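Long-range contacts in aminopeptidase N (Francisella tularensis subsp. tularensis, PDB 5DLL), which probably removes N-terminal amino acids, alanine by preference, from intracellular peptides as a zinc-dependent aminopeptidase of the M1 family: residues K14-K22 with I376-M384; G204-T212 with L223-I232. One frame throughout, in Å; residues are numbered along the deposited sequence.

In the fold
The two contacts are separate pieces of beta pairing, with centres 40 Å apart and nearest atoms about 26 Å apart. Contact 1 is the wider closure: it ties the modelled N-terminus, at strand 16-17, to strand 380-381, within the peptidase M1 domain. Contact 2 is a hairpin in the chain that runs between those ends, where strands 207-214 and 220-227 form one side of a five-stranded mixed sheet. Contact 1 is also the one near the catalytic metal. The side chain of its Pro-378 is about 12 Å from that of Glu-332, which binds zinc with His-309 and His-313, whereas contact 2 lies away from the metal sites.

Contact 1 (K14-K22 with I376-M384); sequences KIKYLKDYK and IRPESYIEM
Lys-16 and Tyr-381 make the central pairing here, through backbone and side chain alike. Lys-16 N donates to Tyr-381 O at 3.0 Å, almost straight with an N-H...O angle of 176°, and Tyr-381 N returns a bond to Lys-16 O at 3.1 Å. They are thus an antiparallel hydrogen-bonded pair, while Tyr-17 and Ser-380 form the adjoining non-hydrogen-bonded one. A further backbone bond, Leu-18 N to Glu-379 O at 3.1 Å, is made just where strand 16-17 gives way to the 3-10 turn 18-20.

The side chain of Lys-16 crosses the Tyr-381 ring obliquely, with CE nearest Tyr-381 CZ at 3.3 Å. With the chain bent at chi3 (-77°) and again at chi4, the ammonium comes over the ring face, NZ 5.0 Å from the Tyr-381 centroid and 24° off the normal, a cation-pi geometry. The same NZ donates to Lys-14 O at 2.8 Å, and weakly to Ile-382 O. On the opposite face of the two-stranded sheet, Tyr-17 CD1 rests against Ser-380 CB at 3.8 Å. Leu-18 crosses the bent chain of Glu-379 at about a right angle, its CD2 methyl meeting Glu-379 OE2, and that methyl also lies 3.9 Å from Arg-377 CD.

A second shell probably helps to position these groups. Phe-326 meets the Tyr-381 ring edge-to-face and also touches Leu-18, while Asp-431 holds the Arg-377 guanidinium in a salt bridge.

Between the two segments, then, polar links do much of the joining at the surface: the N-terminal end is pinned to the catalytic domain by three backbone bonds, and one lysine ammonium, bonded to Lys-14 O and, weakly, to Ile-382 O, faces an aromatic ring, a setting that would probably stabilise its positive charge.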
loop_
_atom_site.group_PDB
_atom_site.type_symbol
_atom_site.label_atom_id
_atom_site.label_comp_id
_atom_site.label_asym_id
_atom_site.label_seq_id
_atom_site.Cartn_x
_atom_site.Cartn_y
_atom_site.Cartn_z
ATOM N N LYS A 14 -6.041 -25.243 -12.634
ATOM C CA LYS A 14 -5.286 -26.196 -11.774
ATOM C C LYS A 14 -4.881 -25.540 -10.459
ATOM O O LYS A 14 -4.115 -24.577 -10.445
ATOM C CB LYS A 14 -4.045 -26.717 -12.506
ATOM C CG LYS A 14 -4.349 -27.853 -13.470
ATOM C CD LYS A 14 -3.343 -27.931 -14.606
ATOM C CE LYS A 14 -3.819 -28.896 -15.681
ATOM N NZ LYS A 14 -3.011 -28.798 -16.925
ATOM N N ILE A 15 -5.391 -26.083 -9.357
ATOM C CA ILE A 15 -5.110 -25.555 -8.031
ATOM C C ILE A 15 -3.747 -26.068 -7.576
ATOM O O ILE A 15 -3.418 -27.238 -7.777
ATOM C CB ILE A 15 -6.199 -25.963 -7.007
ATOM C CG1 ILE A 15 -7.570 -25.396 -7.414
ATOM C CG2 ILE A 15 -5.836 -25.480 -5.607
ATOM C CD1 ILE A 15 -8.339 -26.231 -8.419
ATOM N N LYS A 16 -2.960 -25.177 -6.978
ATOM C CA LYS A 16 -1.659 -25.524 -6.409
ATOM C C LYS A 16 -1.749 -25.463 -4.891
ATOM O O LYS A 16 -2.371 -24.554 -4.349
ATOM C CB LYS A 16 -0.583 -24.571 -6.933
ATOM C CG LYS A 16 -0.219 -24.822 -8.393
ATOM C CD LYS A 16 0.385 -23.600 -9.071
ATOM C CE LYS A 16 -0.671 -22.565 -9.438
ATOM N NZ LYS A 16 -1.732 -23.100 -10.337
ATOM N N TYR A 17 -1.136 -26.431 -4.211
ATOM C CA TYR A 17 -1.294 -26.582 -2.759
ATOM C C TYR A 17 0.018 -26.415 -1.996
ATOM O O TYR A 17 1.046 -26.967 -2.384
ATOM C CB TYR A 17 -1.909 -27.947 -2.433
ATOM C CG TYR A 17 -3.333 -28.101 -2.920
ATOM C CD1 TYR A 17 -4.400 -27.598 -2.173
ATOM C CD2 TYR A 17 -3.618 -28.739 -4.129
ATOM C CE1 TYR A 17 -5.705 -27.725 -2.613
ATOM C CE2 TYR A 17 -4.921 -28.869 -4.578
ATOM C CZ TYR A 17 -5.961 -28.361 -3.813
ATOM O OH TYR A 17 -7.261 -28.487 -4.244
ATOM N N LEU A 18 -0.037 -25.668 -0.893
ATOM C CA LEU A 18 1.134 -25.412 -0.047
ATOM C C LEU A 18 1.761 -26.696 0.508
ATOM O O LEU A 18 2.985 -26.811 0.574
ATOM C CB LEU A 18 0.755 -24.472 1.107
ATOM C CG LEU A 18 1.821 -24.160 2.168
ATOM C CD1 LEU A 18 3.095 -23.603 1.546
ATOM C CD2 LEU A 18 1.269 -23.197 3.209
ATOM N N LYS A 19 0.919 -27.652 0.901
ATOM C CA LYS A 19 1.389 -28.941 1.427
ATOM C C LYS A 19 2.117 -29.793 0.379
ATOM O O LYS A 19 2.819 -30.740 0.735
ATOM C CB LYS A 19 0.224 -29.735 2.025
ATOM C CG LYS A 19 -0.760 -30.276 0.997
ATOM C CD LYS A 19 -2.108 -30.586 1.627
ATOM C CE LYS A 19 -3.036 -31.285 0.645
ATOM N NZ LYS A 19 -3.330 -30.456 -0.557
ATOM N N ASP A 20 1.948 -29.463 -0.901
ATOM C CA ASP A 20 2.653 -30.158 -1.983
ATOM C C ASP A 20 4.109 -29.723 -2.175
ATOM O O ASP A 20 4.816 -30.321 -2.990
ATOM C CB ASP A 20 1.909 -29.977 -3.314
ATOM C CG ASP A 20 0.560 -30.669 -3.335
ATOM O OD1 ASP A 20 0.329 -31.563 -2.486
ATOM O OD2 ASP A 20 -0.266 -30.323 -4.212
ATOM N N TYR A 21 4.566 -28.699 -1.454
ATOM C CA TYR A 21 5.909 -28.172 -1.680
ATOM C C TYR A 21 6.971 -29.266 -1.552
ATOM O O TYR A 21 7.007 -30.004 -0.565
ATOM C CB TYR A 21 6.252 -27.005 -0.737
ATOM C CG TYR A 21 7.715 -26.589 -0.839
ATOM C CD1 TYR A 21 8.147 -25.694 -1.829
ATOM C CD2 TYR A 21 8.674 -27.121 0.025
ATOM C CE1 TYR A 21 9.485 -25.332 -1.934
ATOM C CE2 TYR A 21 10.012 -26.766 -0.079
ATOM C CZ TYR A 21 10.412 -25.876 -1.058
ATOM O OH TYR A 21 11.741 -25.535 -1.145
ATOM N N LYS A 22 7.808 -29.365 -2.582
ATOM C CA LYS A 22 9.022 -30.168 -2.550
ATOM C C LYS A 22 10.175 -29.264 -2.963
ATOM O O LYS A 22 10.032 -28.480 -3.904
ATOM C CB LYS A 22 8.933 -31.337 -3.532
ATOM C CG LYS A 22 8.358 -32.620 -2.956
ATOM C CD LYS A 22 8.400 -33.727 -4.000
ATOM C CE LYS A 22 7.661 -34.978 -3.547
ATOM N NZ LYS A 22 8.406 -35.740 -2.508
ATOM N N ILE A 376 -3.488 -15.151 5.933
ATOM C CA ILE A 376 -2.358 -14.423 5.343
ATOM C C ILE A 376 -1.382 -15.378 4.636
ATOM O O ILE A 376 -0.666 -14.973 3.708
ATOM C CB ILE A 376 -1.638 -13.517 6.373
ATOM C CG1 ILE A 376 -0.952 -14.341 7.471
ATOM C CG2 ILE A 376 -2.629 -12.524 6.972
ATOM C CD1 ILE A 376 -0.046 -13.526 8.373
ATOM N N ARG A 377 -1.360 -16.637 5.083
ATOM C CA ARG A 377 -0.691 -17.715 4.355
ATOM C C ARG A 377 -1.732 -18.771 3.964
ATOM O O ARG A 377 -2.031 -19.681 4.751
ATOM C CB ARG A 377 0.428 -18.341 5.191
ATOM C CG ARG A 377 1.241 -19.388 4.439
ATOM C CD ARG A 377 2.202 -20.118 5.357
ATOM N NE ARG A 377 1.492 -20.736 6.473
ATOM C CZ ARG A 377 2.055 -21.134 7.612
ATOM N NH1 ARG A 377 3.366 -21.005 7.814
ATOM N NH2 ARG A 377 1.290 -21.669 8.559
ATOM N N PRO A 378 -2.300 -18.643 2.746
ATOM C CA PRO A 378 -3.266 -19.622 2.239
ATOM C C PRO A 378 -2.669 -21.023 2.082
ATOM O O PRO A 378 -1.447 -21.167 2.006
ATOM C CB PRO A 378 -3.658 -19.056 0.866
ATOM C CG PRO A 378 -3.331 -17.606 0.929
ATOM C CD PRO A 378 -2.127 -17.511 1.813
ATOM N N GLU A 379 -3.536 -22.036 2.048
ATOM C CA GLU A 379 -3.125 -23.426 1.798
ATOM C C GLU A 379 -3.302 -23.820 0.321
ATOM O O GLU A 379 -2.981 -24.949 -0.063
ATOM C CB GLU A 379 -3.905 -24.392 2.711
ATOM C CG GLU A 379 -3.314 -24.558 4.110
ATOM C CD GLU A 379 -2.099 -25.479 4.145
ATOM O OE1 GLU A 379 -2.219 -26.658 3.748
ATOM O OE2 GLU A 379 -1.018 -25.031 4.584
ATOM N N SER A 380 -3.808 -22.889 -0.493
ATOM C CA SER A 380 -4.028 -23.133 -1.914
ATOM C C SER A 380 -4.148 -21.833 -2.694
ATOM O O SER A 380 -4.467 -20.789 -2.123
ATOM C CB SER A 380 -5.312 -23.934 -2.120
ATOM O OG SER A 380 -6.446 -23.169 -1.746
ATOM N N TYR A 381 -3.902 -21.912 -4.002
ATOM C CA TYR A 381 -4.189 -20.808 -4.925
ATOM C C TYR A 381 -4.373 -21.290 -6.371
ATOM O O TYR A 381 -3.996 -22.412 -6.723
ATOM C CB TYR A 381 -3.107 -19.715 -4.841
ATOM C CG TYR A 381 -1.861 -19.940 -5.686
ATOM C CD1 TYR A 381 -0.853 -20.800 -5.266
ATOM C CD2 TYR A 381 -1.683 -19.264 -6.889
ATOM C CE1 TYR A 381 0.292 -20.995 -6.027
ATOM C CE2 TYR A 381 -0.546 -19.451 -7.660
ATOM C CZ TYR A 381 0.442 -20.316 -7.224
ATOM O OH TYR A 381 1.573 -20.508 -7.986
ATOM N N ILE A 382 -4.960 -20.418 -7.191
ATOM C CA ILE A 382 -5.229 -20.681 -8.606
ATOM C C ILE A 382 -4.292 -19.832 -9.472
ATOM O O ILE A 382 -3.522 -20.363 -10.272
ATOM C CB ILE A 382 -6.697 -20.358 -8.971
ATOM C CG1 ILE A 382 -7.668 -21.160 -8.089
ATOM C CG2 ILE A 382 -6.956 -20.636 -10.449
ATOM C CD1 ILE A 382 -9.086 -20.626 -8.092
ATOM N N GLU A 383 -4.366 -18.513 -9.293
ATOM C CA GLU A 383 -3.494 -17.559 -9.987
ATOM C C GLU A 383 -2.803 -16.659 -8.961
ATOM O O GLU A 383 -3.282 -16.517 -7.834
ATOM C CB GLU A 383 -4.297 -16.712 -10.985
ATOM C CG GLU A 383 -5.517 -16.021 -10.386
ATOM C CD GLU A 383 -6.231 -15.100 -11.359
ATOM O OE1 GLU A 383 -7.215 -14.452 -10.943
ATOM O OE2 GLU A 383 -5.818 -15.022 -12.535
ATOM N N MET A 384 -1.687 -16.052 -9.359
ATOM C CA MET A 384 -0.890 -15.193 -8.467
ATOM C C MET A 384 -1.662 -14.020 -7.853
ATOM O O MET A 384 -1.319 -13.564 -6.763
ATOM C CB MET A 384 0.346 -14.652 -9.198
ATOM C CG MET A 384 1.497 -15.642 -9.298
ATOM S SD MET A 384 2.130 -16.173 -7.693
ATOM C CE MET A 384 2.577 -14.610 -6.944
#

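Contact 2 (G204-T212 with L223-I232); sequences GDLASIKDT and LEIYAFKQDI
Leu-206 lays its CD2 methyl over one face of the Phe-228 ring, 4.0 Å from the centroid and 16° off the normal, a CH-pi contact offset toward the rim. The other flat group, the Tyr-226 ring, has Glu-224 OE1 at its edge and in its plane. Tyr-226 OH donates to that oxygen at 2.9 Å, coming from above the carboxylate plane. Ser-208 CB approaches the same ring obliquely, 3.5 Å from Tyr-226 CE1.

Lys-210 reaches across to this pair: its CE lies 3.3 Å from both Tyr-226 OH and Glu-224 OE2. A turn at chi4 (73°) carries NZ back toward Ser-208 OG for a weak bond, and the ammonium does not touch the carboxylate.

On the other face of the hairpin the packing is mostly apolar. Ile-209 and Ile-232 lie alongside each other and point opposite ways, CG1 to CG1 at 3.7 Å, and Ala-207 CB meets Ile-232 CG2. Here helix 236-253 packs against Ile-209 and Leu-223, and its Lys-243 makes a salt bridge with Asp-211 OD2.

Strands 207-212 and 223-227 run antiparallel, their directions 166° apart. Ile-209 N bonds to Ile-225 O at 2.8 Å. In return, Ile-225 N bonds to Ile-209 O at 3.0 Å. Asp-211 and Leu-223 likewise bond in both directions; at Ala-207 and Ala-227 one of the two is weak. Strand 261-267 continues the sheet beyond strand 220-227.

The chemistry is therefore two-sided: hydroxyl, carboxylate and ammonium groups gather around Tyr-226, whereas aliphatic packing, with the Asp-211 to Lys-243 salt bridge beside it, joins the sheet to helix 236-253.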
loop_
_atom_site.group_PDB
_atom_site.type_symbol
_atom_site.label_atom_id
_atom_site.label_comp_id
_atom_site.label_asym_id
_atom_site.label_seq_id
_atom_site.Cartn_x
_atom_site.Cartn_y
_atom_site.Cartn_z
ATOM N N GLY A 204 18.565 1.931 -22.910
ATOM C CA GLY A 204 17.905 3.050 -23.575
ATOM C C GLY A 204 18.718 4.323 -23.621
ATOM O O GLY A 204 19.856 4.366 -23.156
ATOM N N ASP A 205 18.117 5.357 -24.199
ATOM C CA ASP A 205 18.679 6.704 -24.203
ATOM C C ASP A 205 18.021 7.501 -23.063
ATOM O O ASP A 205 16.975 8.134 -23.244
ATOM C CB ASP A 205 18.425 7.353 -25.571
ATOM C CG ASP A 205 19.233 8.619 -25.795
ATOM O OD1 ASP A 205 19.868 9.121 -24.844
ATOM O OD2 ASP A 205 19.223 9.118 -26.943
ATOM N N LEU A 206 18.636 7.448 -21.884
ATOM C CA LEU A 206 18.051 8.027 -20.674
ATOM C C LEU A 206 18.957 9.062 -20.023
ATOM O O LEU A 206 20.167 8.854 -19.904
ATOM C CB LEU A 206 17.750 6.927 -19.653
ATOM C CG LEU A 206 16.666 5.920 -20.047
ATOM C CD1 LEU A 206 16.605 4.787 -19.035
ATOM C CD2 LEU A 206 15.308 6.595 -20.181
ATOM N N ALA A 207 18.352 10.172 -19.601
ATOM C CA ALA A 207 19.013 11.150 -18.742
ATOM C C ALA A 207 19.166 10.575 -17.334
ATOM O O ALA A 207 18.533 9.573 -16.987
ATOM C CB ALA A 207 18.219 12.446 -18.701
ATOM N N SER A 208 19.997 11.220 -16.520
ATOM C CA SER A 208 20.293 10.711 -15.187
ATOM C C SER A 208 20.575 11.807 -14.165
ATOM O O SER A 208 21.056 12.885 -14.507
ATOM C CB SER A 208 21.496 9.765 -15.254
ATOM O OG SER A 208 22.662 10.445 -15.689
ATOM N N ILE A 209 20.254 11.505 -12.910
ATOM C CA ILE A 209 20.736 12.253 -11.753
ATOM C C ILE A 209 21.665 11.312 -10.988
ATOM O O ILE A 209 21.229 10.283 -10.477
ATOM C CB ILE A 209 19.584 12.669 -10.810
ATOM C CG1 ILE A 209 18.627 13.634 -11.514
ATOM C CG2 ILE A 209 20.132 13.298 -9.531
ATOM C CD1 ILE A 209 17.293 13.781 -10.812
ATOM N N LYS A 210 22.945 11.663 -10.925
ATOM C CA LYS A 210 23.916 10.878 -10.173
ATOM C C LYS A 210 24.339 11.621 -8.907
ATOM O O LYS A 210 24.506 12.840 -8.912
ATOM C CB LYS A 210 25.125 10.543 -11.049
ATOM C CG LYS A 210 24.766 9.702 -12.262
ATOM C CD LYS A 210 25.936 8.840 -12.712
ATOM C CE LYS A 210 25.551 7.921 -13.864
ATOM N NZ LYS A 210 25.378 8.661 -15.143
ATOM N N ASP A 211 24.494 10.871 -7.822
ATOM C CA ASP A 211 24.819 11.435 -6.514
ATOM C C ASP A 211 25.499 10.341 -5.689
ATOM O O ASP A 211 25.773 9.258 -6.217
ATOM C CB ASP A 211 23.541 11.930 -5.825
ATOM C CG ASP A 211 23.804 12.995 -4.768
ATOM O OD1 ASP A 211 24.934 13.078 -4.238
ATOM O OD2 ASP A 211 22.861 13.746 -4.453
ATOM N N THR A 212 25.775 10.622 -4.414
ATOM C CA THR A 212 26.528 9.700 -3.562
ATOM C C THR A 212 25.948 9.601 -2.146
ATOM O O THR A 212 25.250 10.502 -1.679
ATOM C CB THR A 212 28.008 10.132 -3.463
ATOM O OG1 THR A 212 28.430 10.712 -4.703
ATOM C CG2 THR A 212 28.903 8.946 -3.138
ATOM N N LEU A 223 24.699 6.564 -6.361
ATOM C CA LEU A 223 23.248 6.591 -6.541
ATOM C C LEU A 223 22.943 7.143 -7.934
ATOM O O LEU A 223 23.568 8.114 -8.370
ATOM C CB LEU A 223 22.581 7.450 -5.461
ATOM C CG LEU A 223 22.928 7.121 -4.002
ATOM C CD1 LEU A 223 22.086 7.963 -3.053
ATOM C CD2 LEU A 223 22.740 5.643 -3.690
ATOM N N GLU A 224 21.997 6.514 -8.634
ATOM C CA GLU A 224 21.730 6.851 -10.028
ATOM C C GLU A 224 20.255 6.687 -10.380
ATOM O O GLU A 224 19.772 5.570 -10.539
ATOM C CB GLU A 224 22.582 5.976 -10.955
ATOM C CG GLU A 224 24.073 5.973 -10.636
ATOM C CD GLU A 224 24.907 5.218 -11.655
ATOM O OE1 GLU A 224 24.352 4.370 -12.392
ATOM O OE2 GLU A 224 26.129 5.475 -11.711
ATOM N N ILE A 225 19.544 7.805 -10.496
ATOM C CA ILE A 225 18.178 7.796 -11.016
ATOM C C ILE A 225 18.227 8.068 -12.518
ATOM O O ILE A 225 18.851 9.037 -12.952
ATOM C CB ILE A 225 17.285 8.843 -10.318
ATOM C CG1 ILE A 225 17.115 8.484 -8.839
ATOM C CG2 ILE A 225 15.922 8.928 -10.996
ATOM C CD1 ILE A 225 16.319 9.495 -8.039
ATOM N N TYR A 226 17.571 7.205 -13.295
ATOM C CA TYR A 226 17.518 7.319 -14.751
ATOM C C TYR A 226 16.082 7.533 -15.228
ATOM O O TYR A 226 15.164 6.824 -14.810
ATOM C CB TYR A 226 18.068 6.050 -15.403
ATOM C CG TYR A 226 19.567 5.886 -15.289
ATOM C CD1 TYR A 226 20.422 6.484 -16.209
ATOM C CD2 TYR A 226 20.128 5.121 -14.272
ATOM C CE1 TYR A 226 21.796 6.335 -16.116
ATOM C CE2 TYR A 226 21.503 4.965 -14.168
ATOM C CZ TYR A 226 22.333 5.574 -15.091
ATOM O OH TYR A 226 23.701 5.424 -14.994
ATOM N N ALA A 227 15.898 8.510 -16.111
ATOM C CA ALA A 227 14.596 8.780 -16.721
ATOM C C ALA A 227 14.776 9.607 -17.991
ATOM O O ALA A 227 15.870 10.087 -18.277
ATOM C CB ALA A 227 13.689 9.507 -15.741
ATOM N N PHE A 228 13.701 9.769 -18.754
ATOM C CA PHE A 228 13.753 10.552 -19.986
ATOM C C PHE A 228 14.063 12.016 -19.679
ATOM O O PHE A 228 13.812 12.491 -18.571
ATOM C CB PHE A 228 12.428 10.457 -20.752
ATOM C CG PHE A 228 12.188 9.119 -21.400
ATOM C CD1 PHE A 228 12.956 8.710 -22.483
ATOM C CD2 PHE A 228 11.176 8.280 -20.944
ATOM C CE1 PHE A 228 12.731 7.485 -23.088
ATOM C CE2 PHE A 228 10.948 7.055 -21.547
ATOM C CZ PHE A 228 11.726 6.655 -22.619
ATOM N N LYS A 229 14.605 12.718 -20.670
ATOM C CA LYS A 229 14.958 14.133 -20.546
ATOM C C LYS A 229 13.842 14.975 -19.914
ATOM O O LYS A 229 14.105 15.820 -19.059
ATOM C CB LYS A 229 15.329 14.688 -21.933
ATOM C CG LYS A 229 15.614 16.186 -22.003
ATOM C CD LYS A 229 16.745 16.606 -21.078
ATOM C CE LYS A 229 17.099 18.071 -21.285
ATOM N NZ LYS A 229 18.099 18.547 -20.290
ATOM N N GLN A 230 12.602 14.733 -20.332
ATOM C CA GLN A 230 11.457 15.547 -19.898
ATOM C C GLN A 230 10.951 15.223 -18.480
ATOM O O GLN A 230 10.317 16.065 -17.836
ATOM C CB GLN A 230 10.305 15.459 -20.915
ATOM C CG GLN A 230 9.763 14.057 -21.184
ATOM C CD GLN A 230 10.476 13.324 -22.313
ATOM O OE1 GLN A 230 11.639 13.601 -22.624
ATOM N NE2 GLN A 230 9.780 12.371 -22.923
ATOM N N ASP A 231 11.235 14.011 -18.001
ATOM C CA ASP A 231 10.808 13.565 -16.667
ATOM C C ASP A 231 11.849 13.800 -15.554
ATOM O O ASP A 231 11.491 13.886 -14.376
ATOM C CB ASP A 231 10.454 12.067 -16.702
ATOM C CG ASP A 231 9.254 11.754 -17.595
ATOM O OD1 ASP A 231 8.368 12.622 -17.746
ATOM O OD2 ASP A 231 9.191 10.626 -18.133
ATOM N N ILE A 232 13.126 13.904 -15.924
ATOM C CA ILE A 232 14.225 13.862 -14.947
ATOM C C ILE A 232 14.226 15.033 -13.944
ATOM O O ILE A 232 14.600 14.857 -12.778
ATOM C CB ILE A 232 15.605 13.725 -15.660
ATOM C CG1 ILE A 232 16.691 13.236 -14.688
ATOM C CG2 ILE A 232 16.031 15.037 -16.316
ATOM C CD1 ILE A 232 16.441 11.871 -14.082
#